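Side-chain contacts in penicillin binding protein 2X (Streptococcus thermophilus, PDB 5U47), which probably cross-links adjacent glycan strands of peptidoglycan as a transpeptidase of the cell-division machinery, and binds penicillin: residues A305-S310 / K463-E468; T140-P145 / Y168-Q173; N647-L652 / E664-W669. The protein carries 1 engineered substitution. One frame throughout, in Å; residues are numbered along the deposited sequence.

Contact 1. Residues A305-S310 / K463-E468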
loop_
_atom_site.group_PDB
_atom_site.type_symbol
_atom_site.label_atom_id
_atom_site.label_comp_id
_atom_site.label_asym_id
_atom_site.label_seq_id
_atom_site.Cartn_x
_atom_site.Cartn_y
_atom_site.Cartn_z
ATOM N N ALA A 305 -27.629 1.514 -10.128
ATOM C CA ALA A 305 -29.073 1.452 -10.324
ATOM C C ALA A 305 -29.705 2.802 -10.018
ATOM O O ALA A 305 -30.593 3.257 -10.754
ATOM C CB ALA A 305 -29.691 0.369 -9.451
ATOM N N ILE A 306 -29.258 3.447 -8.942
ATOM C CA ILE A 306 -29.804 4.757 -8.571
ATOM C C ILE A 306 -29.407 5.796 -9.613
ATOM O O ILE A 306 -30.249 6.587 -10.061
ATOM C CB ILE A 306 -29.370 5.183 -7.156
ATOM C CG1 ILE A 306 -30.008 4.237 -6.123
ATOM C CG2 ILE A 306 -29.780 6.632 -6.886
ATOM C CD1 ILE A 306 -29.484 4.398 -4.711
ATOM N N ASN A 307 -28.135 5.771 -10.009
ATOM C CA ASN A 307 -27.610 6.702 -11.012
ATOM C C ASN A 307 -28.264 6.506 -12.407
ATOM O O ASN A 307 -28.418 7.461 -13.150
ATOM C CB ASN A 307 -26.096 6.564 -11.155
ATOM C CG ASN A 307 -25.471 7.798 -11.759
ATOM O OD1 ASN A 307 -25.505 8.870 -11.154
ATOM N ND2 ASN A 307 -24.888 7.662 -12.941
ATOM N N ASN A 308 -28.615 5.266 -12.740
ATOM C CA ASN A 308 -29.237 4.927 -14.027
ATOM C C ASN A 308 -30.705 5.346 -14.076
ATOM O O ASN A 308 -31.291 5.397 -15.148
ATOM C CB ASN A 308 -29.158 3.407 -14.259
ATOM C CG ASN A 308 -29.497 3.000 -15.679
ATOM O OD1 ASN A 308 -28.953 3.545 -16.637
ATOM N ND2 ASN A 308 -30.377 1.997 -15.822
ATOM N N GLY A 309 -31.289 5.636 -12.912
ATOM C CA GLY A 309 -32.701 5.971 -12.811
ATOM C C GLY A 309 -33.577 4.718 -12.775
ATOM O O GLY A 309 -34.801 4.814 -12.884
ATOM N N SER A 310 -32.961 3.544 -12.603
ATOM C CA SER A 310 -33.698 2.269 -12.610
ATOM C C SER A 310 -33.775 1.607 -11.221
ATOM O O SER A 310 -33.575 0.384 -11.071
ATOM C CB SER A 310 -33.088 1.317 -13.649
ATOM O OG SER A 310 -31.716 1.075 -13.390
ATOM N N LYS A 463 -23.494 12.715 -7.165
ATOM C CA LYS A 463 -23.466 13.016 -5.737
ATOM C C LYS A 463 -24.737 12.464 -5.067
ATOM O O LYS A 463 -24.681 11.876 -3.970
ATOM C CB LYS A 463 -23.400 14.531 -5.567
ATOM C CG LYS A 463 -23.587 15.056 -4.157
ATOM C CD LYS A 463 -23.467 16.575 -4.179
ATOM C CE LYS A 463 -23.864 17.206 -2.863
ATOM N NZ LYS A 463 -23.010 16.742 -1.754
ATOM N N GLN A 464 -25.874 12.667 -5.733
ATOM C CA GLN A 464 -27.153 12.203 -5.202
ATOM C C GLN A 464 -27.192 10.668 -5.116
ATOM O O GLN A 464 -27.645 10.116 -4.114
ATOM C CB GLN A 464 -28.323 12.750 -6.037
ATOM C CG GLN A 464 -29.693 12.377 -5.496
ATOM C CD GLN A 464 -30.836 12.935 -6.323
ATOM O OE1 GLN A 464 -30.632 13.747 -7.223
ATOM N NE2 GLN A 464 -32.053 12.494 -6.020
ATOM N N ALA A 465 -26.711 9.984 -6.151
ATOM C CA ALA A 465 -26.680 8.508 -6.134
ATOM C C ALA A 465 -25.800 7.968 -4.996
ATOM O O ALA A 465 -26.177 7.015 -4.299
ATOM C CB ALA A 465 -26.205 7.961 -7.468
ATOM N N ALA A 466 -24.638 8.591 -4.803
ATOM C CA ALA A 466 -23.736 8.197 -3.729
ATOM C C ALA A 466 -24.397 8.404 -2.360
ATOM O O ALA A 466 -24.337 7.546 -1.506
ATOM C CB ALA A 466 -22.446 8.990 -3.809
ATOM N N SER A 467 -25.018 9.562 -2.179
ATOM C CA SER A 467 -25.670 9.906 -0.932
ATOM C C SER A 467 -26.829 8.958 -0.598
ATOM O O SER A 467 -26.990 8.524 0.553
ATOM C CB SER A 467 -26.189 11.339 -1.028
ATOM O OG SER A 467 -27.038 11.644 0.061
ATOM N N GLU A 468 -27.649 8.660 -1.604
ATOM C CA GLU A 468 -28.767 7.731 -1.420
ATOM C C GLU A 468 -28.269 6.322 -1.119
ATOM O O GLU A 468 -28.837 5.630 -0.269
ATOM C CB GLU A 468 -29.735 7.775 -2.611
ATOM C CG GLU A 468 -30.465 9.106 -2.669
ATOM C CD GLU A 468 -31.441 9.222 -3.827
ATOM O OE1 GLU A 468 -32.045 10.317 -3.992
ATOM O OE2 GLU A 468 -31.607 8.231 -4.570
#

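Contact 2. Residues T140-P145 / Y168-Q173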
loop_
_atom_site.group_PDB
_atom_site.type_symbol
_atom_site.label_atom_id
_atom_site.label_comp_id
_atom_site.label_asym_id
_atom_site.label_seq_id
_atom_site.Cartn_x
_atom_site.Cartn_y
_atom_site.Cartn_z
ATOM N N THR A 140 25.683 -2.200 8.597
ATOM C CA THR A 140 24.385 -1.582 8.722
ATOM C C THR A 140 23.275 -2.602 8.649
ATOM O O THR A 140 23.296 -3.481 7.782
ATOM C CB THR A 140 24.206 -0.554 7.595
ATOM O OG1 THR A 140 25.238 0.419 7.703
ATOM C CG2 THR A 140 22.887 0.136 7.689
ATOM N N SER A 141 22.316 -2.491 9.569
ATOM C CA SER A 141 21.110 -3.314 9.532
ATOM C C SER A 141 19.891 -2.382 9.536
ATOM O O SER A 141 19.989 -1.196 9.871
ATOM C CB SER A 141 21.064 -4.282 10.719
ATOM O OG SER A 141 21.053 -3.560 11.932
ATOM N N ARG A 142 18.748 -2.919 9.144
ATOM C CA ARG A 142 17.516 -2.150 9.097
ATOM C C ARG A 142 16.728 -2.474 10.363
ATOM O O ARG A 142 16.513 -3.637 10.660
ATOM C CB ARG A 142 16.731 -2.552 7.861
ATOM C CG ARG A 142 15.582 -1.640 7.477
ATOM C CD ARG A 142 16.081 -0.285 6.973
ATOM N NE ARG A 142 15.055 0.410 6.213
ATOM C CZ ARG A 142 15.078 1.706 5.897
ATOM N NH1 ARG A 142 16.085 2.519 6.282
ATOM N NH2 ARG A 142 14.093 2.200 5.185
ATOM N N MET A 143 16.322 -1.441 11.096
ATOM C CA MET A 143 15.575 -1.587 12.350
ATOM C C MET A 143 14.094 -1.222 12.128
ATOM O O MET A 143 13.805 -0.222 11.476
ATOM C CB MET A 143 16.195 -0.666 13.413
ATOM C CG MET A 143 15.447 -0.626 14.737
ATOM S SD MET A 143 16.101 0.580 15.902
ATOM C CE MET A 143 14.847 0.449 17.178
ATOM N N TYR A 144 13.180 -2.016 12.697
ATOM C CA TYR A 144 11.726 -1.817 12.561
ATOM C C TYR A 144 11.218 -1.730 14.002
ATOM O O TYR A 144 10.793 -2.738 14.582
ATOM C CB TYR A 144 11.093 -2.983 11.773
ATOM C CG TYR A 144 11.574 -3.077 10.341
ATOM C CD1 TYR A 144 12.724 -3.794 10.013
ATOM C CD2 TYR A 144 10.889 -2.416 9.307
ATOM C CE1 TYR A 144 13.164 -3.871 8.693
ATOM C CE2 TYR A 144 11.323 -2.488 7.995
ATOM C CZ TYR A 144 12.457 -3.217 7.690
ATOM O OH TYR A 144 12.893 -3.255 6.377
ATOM N N PRO A 145 11.257 -0.523 14.587
ATOM C CA PRO A 145 11.007 -0.339 16.031
ATOM C C PRO A 145 9.661 -0.772 16.577
ATOM O O PRO A 145 9.566 -1.070 17.782
ATOM C CB PRO A 145 11.144 1.175 16.231
ATOM C CG PRO A 145 11.817 1.688 15.007
ATOM C CD PRO A 145 11.481 0.764 13.905
ATOM N N TYR A 168 28.716 -4.258 1.271
ATOM C CA TYR A 168 27.324 -4.544 1.607
ATOM C C TYR A 168 26.503 -3.302 1.511
ATOM O O TYR A 168 26.990 -2.219 1.775
ATOM C CB TYR A 168 27.187 -5.102 3.023
ATOM C CG TYR A 168 27.618 -6.529 3.114
ATOM C CD1 TYR A 168 28.962 -6.859 3.196
ATOM C CD2 TYR A 168 26.680 -7.561 3.093
ATOM C CE1 TYR A 168 29.367 -8.184 3.272
ATOM C CE2 TYR A 168 27.078 -8.893 3.171
ATOM C CZ TYR A 168 28.420 -9.189 3.261
ATOM O OH TYR A 168 28.818 -10.488 3.339
ATOM N N SER A 169 25.254 -3.477 1.113
ATOM C CA SER A 169 24.299 -2.386 1.072
ATOM C C SER A 169 22.918 -2.969 1.364
ATOM O O SER A 169 22.666 -4.152 1.136
ATOM C CB SER A 169 24.312 -1.693 -0.294
ATOM O OG SER A 169 23.765 -2.538 -1.286
ATOM N N LEU A 170 22.031 -2.140 1.887
ATOM C CA LEU A 170 20.677 -2.572 2.144
ATOM C C LEU A 170 19.879 -2.440 0.862
ATOM O O LEU A 170 19.908 -1.382 0.232
ATOM C CB LEU A 170 20.038 -1.693 3.211
ATOM C CG LEU A 170 20.593 -1.817 4.617
ATOM C CD1 LEU A 170 19.825 -0.845 5.502
ATOM C CD2 LEU A 170 20.458 -3.248 5.116
ATOM N N ILE A 171 19.168 -3.500 0.495
ATOM C CA ILE A 171 18.297 -3.505 -0.694
ATOM C C ILE A 171 16.900 -3.987 -0.319
ATOM O O ILE A 171 16.740 -5.072 0.267
ATOM C CB ILE A 171 18.847 -4.405 -1.803
ATOM C CG1 ILE A 171 20.260 -3.939 -2.184
ATOM C CG2 ILE A 171 17.910 -4.417 -3.018
ATOM C CD1 ILE A 171 20.905 -4.729 -3.294
ATOM N N GLY A 172 15.895 -3.181 -0.671
ATOM C CA GLY A 172 14.501 -3.526 -0.404
ATOM C C GLY A 172 14.117 -4.787 -1.163
ATOM O O GLY A 172 14.307 -4.855 -2.377
ATOM N N GLN A 173 13.599 -5.779 -0.438
ATOM C CA GLN A 173 13.225 -7.089 -1.005
ATOM C C GLN A 173 11.723 -7.279 -1.178
ATOM O O GLN A 173 11.288 -7.998 -2.059
ATOM C CB GLN A 173 13.732 -8.219 -0.092
ATOM C CG GLN A 173 15.232 -8.195 0.149
ATOM C CD GLN A 173 16.034 -8.399 -1.116
ATOM O OE1 GLN A 173 15.729 -9.279 -1.913
ATOM N NE2 GLN A 173 17.081 -7.606 -1.293
#

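Contact 3. Residues N647-L652 / E664-W669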
loop_
_atom_site.group_PDB
_atom_site.type_symbol
_atom_site.label_atom_id
_atom_site.label_comp_id
_atom_site.label_asym_id
_atom_site.label_seq_id
_atom_site.Cartn_x
_atom_site.Cartn_y
_atom_site.Cartn_z
ATOM N N ASN A 647 -0.161 3.709 -26.970
ATOM C CA ASN A 647 -0.271 3.452 -28.402
ATOM C C ASN A 647 -1.611 2.827 -28.832
ATOM O O ASN A 647 -1.801 2.570 -30.006
ATOM C CB ASN A 647 0.914 2.625 -28.929
ATOM C CG ASN A 647 0.982 1.237 -28.340
ATOM O OD1 ASN A 647 0.576 0.998 -27.199
ATOM N ND2 ASN A 647 1.550 0.322 -29.097
ATOM N N GLU A 648 -2.526 2.575 -27.895
ATOM C CA GLU A 648 -3.859 2.064 -28.259
ATOM C C GLU A 648 -4.909 2.833 -27.467
ATOM O O GLU A 648 -5.252 2.472 -26.341
ATOM C CB GLU A 648 -3.980 0.563 -28.041
ATOM C CG GLU A 648 -5.322 0.031 -28.519
ATOM C CD GLU A 648 -5.443 -1.473 -28.431
ATOM O OE1 GLU A 648 -4.509 -2.122 -27.907
ATOM O OE2 GLU A 648 -6.486 -1.999 -28.880
ATOM N N PHE A 649 -5.426 3.883 -28.090
ATOM C CA PHE A 649 -6.351 4.815 -27.444
ATOM C C PHE A 649 -7.458 5.179 -28.428
ATOM O O PHE A 649 -7.238 5.960 -29.356
ATOM C CB PHE A 649 -5.540 6.039 -26.963
ATOM C CG PHE A 649 -6.365 7.148 -26.352
ATOM C CD1 PHE A 649 -7.325 6.877 -25.388
ATOM C CD2 PHE A 649 -6.122 8.468 -26.696
ATOM C CE1 PHE A 649 -8.065 7.900 -24.811
ATOM C CE2 PHE A 649 -6.852 9.499 -26.116
ATOM C CZ PHE A 649 -7.826 9.215 -25.173
ATOM N N THR A 650 -8.640 4.601 -28.215
ATOM C CA THR A 650 -9.771 4.779 -29.134
ATOM C C THR A 650 -11.099 5.234 -28.531
ATOM O O THR A 650 -12.015 5.560 -29.286
ATOM C CB THR A 650 -10.083 3.450 -29.850
ATOM O OG1 THR A 650 -10.472 2.478 -28.872
ATOM C CG2 THR A 650 -8.870 2.943 -30.645
ATOM N N GLU A 651 -11.225 5.215 -27.206
ATOM C CA GLU A 651 -12.465 5.616 -26.516
ATOM C C GLU A 651 -12.281 6.855 -25.634
ATOM O O GLU A 651 -11.230 7.032 -25.015
ATOM C CB GLU A 651 -12.978 4.465 -25.645
ATOM C CG GLU A 651 -13.469 3.248 -26.419
ATOM C CD GLU A 651 -14.047 2.157 -25.511
ATOM O OE1 GLU A 651 -13.764 2.154 -24.292
ATOM O OE2 GLU A 651 -14.789 1.286 -26.020
ATOM N N LEU A 652 -13.321 7.694 -25.574
ATOM C CA LEU A 652 -13.304 8.907 -24.773
ATOM C C LEU A 652 -13.194 8.553 -23.292
ATOM O O LEU A 652 -13.955 7.715 -22.799
ATOM C CB LEU A 652 -14.600 9.696 -24.969
ATOM C CG LEU A 652 -14.681 11.079 -24.314
ATOM C CD1 LEU A 652 -13.630 12.012 -24.902
ATOM C CD2 LEU A 652 -16.070 11.646 -24.542
ATOM N N GLU A 664 -7.125 20.494 -23.133
ATOM C CA GLU A 664 -6.591 21.120 -24.369
ATOM C C GLU A 664 -5.551 20.242 -25.073
ATOM O O GLU A 664 -5.544 20.142 -26.297
ATOM C CB GLU A 664 -5.951 22.486 -24.076
ATOM C CG GLU A 664 -6.925 23.583 -23.655
ATOM C CD GLU A 664 -6.256 24.946 -23.480
ATOM O OE1 GLU A 664 -6.543 25.637 -22.474
ATOM O OE2 GLU A 664 -5.429 25.329 -24.343
ATOM N N THR A 665 -4.665 19.627 -24.298
ATOM C CA THR A 665 -3.623 18.780 -24.859
ATOM C C THR A 665 -4.269 17.574 -25.545
ATOM O O THR A 665 -3.961 17.258 -26.689
ATOM C CB THR A 665 -2.639 18.311 -23.779
ATOM O OG1 THR A 665 -2.032 19.460 -23.172
ATOM C CG2 THR A 665 -1.561 17.427 -24.371
ATOM N N PHE A 666 -5.176 16.927 -24.831
ATOM C CA PHE A 666 -5.926 15.798 -25.349
ATOM C C PHE A 666 -6.661 16.134 -26.640
ATOM O O PHE A 666 -6.640 15.355 -27.613
ATOM C CB PHE A 666 -6.943 15.336 -24.281
ATOM C CG PHE A 666 -8.077 14.532 -24.843
ATOM C CD1 PHE A 666 -7.853 13.281 -25.389
ATOM C CD2 PHE A 666 -9.362 15.050 -24.874
ATOM C CE1 PHE A 666 -8.902 12.549 -25.946
ATOM C CE2 PHE A 666 -10.421 14.322 -25.415
ATOM C CZ PHE A 666 -10.183 13.072 -25.953
ATOM N N ALA A 667 -7.315 17.293 -26.646
ATOM C CA ALA A 667 -8.111 17.706 -27.789
ATOM C C ALA A 667 -7.230 17.937 -29.004
ATOM O O ALA A 667 -7.605 17.596 -30.125
ATOM C CB ALA A 667 -8.903 18.957 -27.457
ATOM N N LYS A 668 -6.073 18.542 -28.767
ATOM C CA LYS A 668 -5.113 18.782 -29.824
ATOM C C LYS A 668 -4.575 17.443 -30.344
ATOM O O LYS A 668 -4.481 17.261 -31.546
ATOM C CB LYS A 668 -3.966 19.655 -29.337
ATOM C CG LYS A 668 -2.986 20.077 -30.435
ATOM C CD LYS A 668 -1.714 20.697 -29.858
ATOM C CE LYS A 668 -0.848 19.655 -29.138
ATOM N NZ LYS A 668 0.312 20.262 -28.420
ATOM N N TRP A 669 -4.237 16.512 -29.448
ATOM C CA TRP A 669 -3.729 15.200 -29.880
ATOM C C TRP A 669 -4.720 14.432 -30.745
ATOM O O TRP A 669 -4.327 13.794 -31.722
ATOM C CB TRP A 669 -3.358 14.300 -28.685
ATOM C CG TRP A 669 -2.121 14.692 -27.936
ATOM C CD1 TRP A 669 -1.077 15.444 -28.401
ATOM C CD2 TRP A 669 -1.724 14.215 -26.648
ATOM N NE1 TRP A 669 -0.093 15.533 -27.439
ATOM C CE2 TRP A 669 -0.462 14.780 -26.360
ATOM C CE3 TRP A 669 -2.332 13.399 -25.688
ATOM C CZ2 TRP A 669 0.207 14.542 -25.169
ATOM C CZ3 TRP A 669 -1.657 13.161 -24.492
ATOM C CH2 TRP A 669 -0.404 13.733 -24.251
#

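Contact 1. Residues A305-S310 / K463-E468
I306 packs against A465 where two helices of the transpeptidase domain meet, the C-terminal end of helix 297-308 and the first turns of helix 463-478. The former helix has at its start an SxxK pattern, as expected for the active-site motif of penicillin-binding proteins, but the contact lies at its far end, where G309 closes a Schellman motif with S310 N bonded to A305 O.

I306 and N307 pack closely on A465. I306 keeps CG1 anti to the carbonyl carbon (chi1 -67°), which leaves the CG2 methyl to lean on the helix backbone, 3.7 Å from A465 CA. The A465 methyl fits between this branch and N307, whose CB lies 3.9 Å from A465 CB. N307 has its amide committed on both sides, OD1 to S462 N just ahead of the second helix and ND2 to Y374 OH, fixing its rotation.

On the more open side partly exposed E468 lies obliquely along I306, its CB 4.0 Å from I306 CD1 but OE2 a close 3.4 Å from I306 CG2. Its other oxygen, OE1, is met from above the carboxylate plane by exposed Q464 NE2 at 3.0 Å, with a nearly straight N-H...O angle of 167°.

Contact 2. Residues T140-P145 / Y168-Q173
The flat S141-R142 peptide turns one face to L170, whose CD1 methyl sits almost directly over the carbonyl carbon, 4.3 Å from S141 C. The preceding peptide is approached too, L170 CD2 standing 3.9 Å from T140 O. The other flat group nearby, the guanidinium of R142, lies past the leucine and is gripped by acidic partners: NE forms a salt bridge with E177 and NH1 another with D46, while NH1 also bonds G33 O. Held in this way, the arginine offers L170 only its aliphatic stem, with R142 CD 4.1 Å from L170 CD1. The bend at chi2 (69°) takes the chain aside after CG, and the two side chains pass at a slant.

These residues join two separate sheets within the dimerisation domain family region. Strand 134-143 pairs with strand 42-55 and strand 168-172 with strand 157-161, and the two segments run 28° from parallel with their axes 7.5 Å apart, so that side chains rather than backbone bonds bridge them. L170 fills this gap and also touches D46 of strand 42-55.

T140 completes the apolar patch. Its OG1 lies beside the backbone N (chi1 -59°), which sends CG2 toward the leucine, 3.9 Å from L170 CD1, the side chains crossing at about a right angle. An acetate ion, probably from the crystallisation liquor, is bound about 5 Å from the T140 side chain.

Contact 3. Residues N647-L652 / E664-W669
The C-terminal PASTA domain packs its helix 660-670 against its own entry segment, and F649 and L652 of that segment meet F666 of the helix. The contact is wholly apolar and all three side chains are buried.

The two phenyl rings touch at their borders without stacking. Their centroids are 6.0 Å apart and their planes inclined at 61°. F649 brings the far end of its ring: CZ lies 3.6 Å from F666 CE1, and F649 CE2 is almost as near to the same atom, at 3.7 Å. F666 CE1 and CD1 come to the edge of the F649 ring, near its plane, whereas F649 CZ reaches the F666 ring obliquely. In F649 the CG atom is anti to the backbone N (chi1 176°), a setting that carries the ring out from the irregular 647-652 backbone to the helix.

L652 meets the next part of the F666 rim, CZ and CE2, and approaches from the same side of the ring plane as F649. Its CD1 methyl is 3.8 Å from F666 CZ and 4.0 Å from F666 CE2, and the leucine crosses the phenylalanine at about a right angle. The outer half of the F666 ring is thus touched at two neighbouring stretches of its rim, by F649 and by the L652 methyl. W669, one turn further on, stays back from the 647-652 segment; T665 CG2 rests on one face of its ring near the border, 3.4 Å off the plane.

The entry segment is itself tied by backbone bonds to a later loop, T650 to L695 and L652 to G692 and E693. On the helix side, F666 and W669 also touch L643 of strand 641-646, which belongs to the preceding PASTA repeat, while A667 packs on I674 of strand 673-677.

How the contacts relate
From the N terminus, contact 2 comes first, closing a loop of 22 residues in the dimerisation region. Contact 1 follows with a far longer closure, 152 residues of the transpeptidase domain, bringing a late helix back to an early one. Contact 3 then closes just 11 residues near the C terminus, within the last PASTA domain. The three are in series, none enclosing or crossing another. Contacts 1 and 2 lie on opposite sides of the chain's centre, their own centres 49 Å apart, whereas contact 3 approaches contact 1 to about 15 Å between nearest atoms without touching. Each joins parts of a single region: sheet to sheet, helix to helix, and loop to helix.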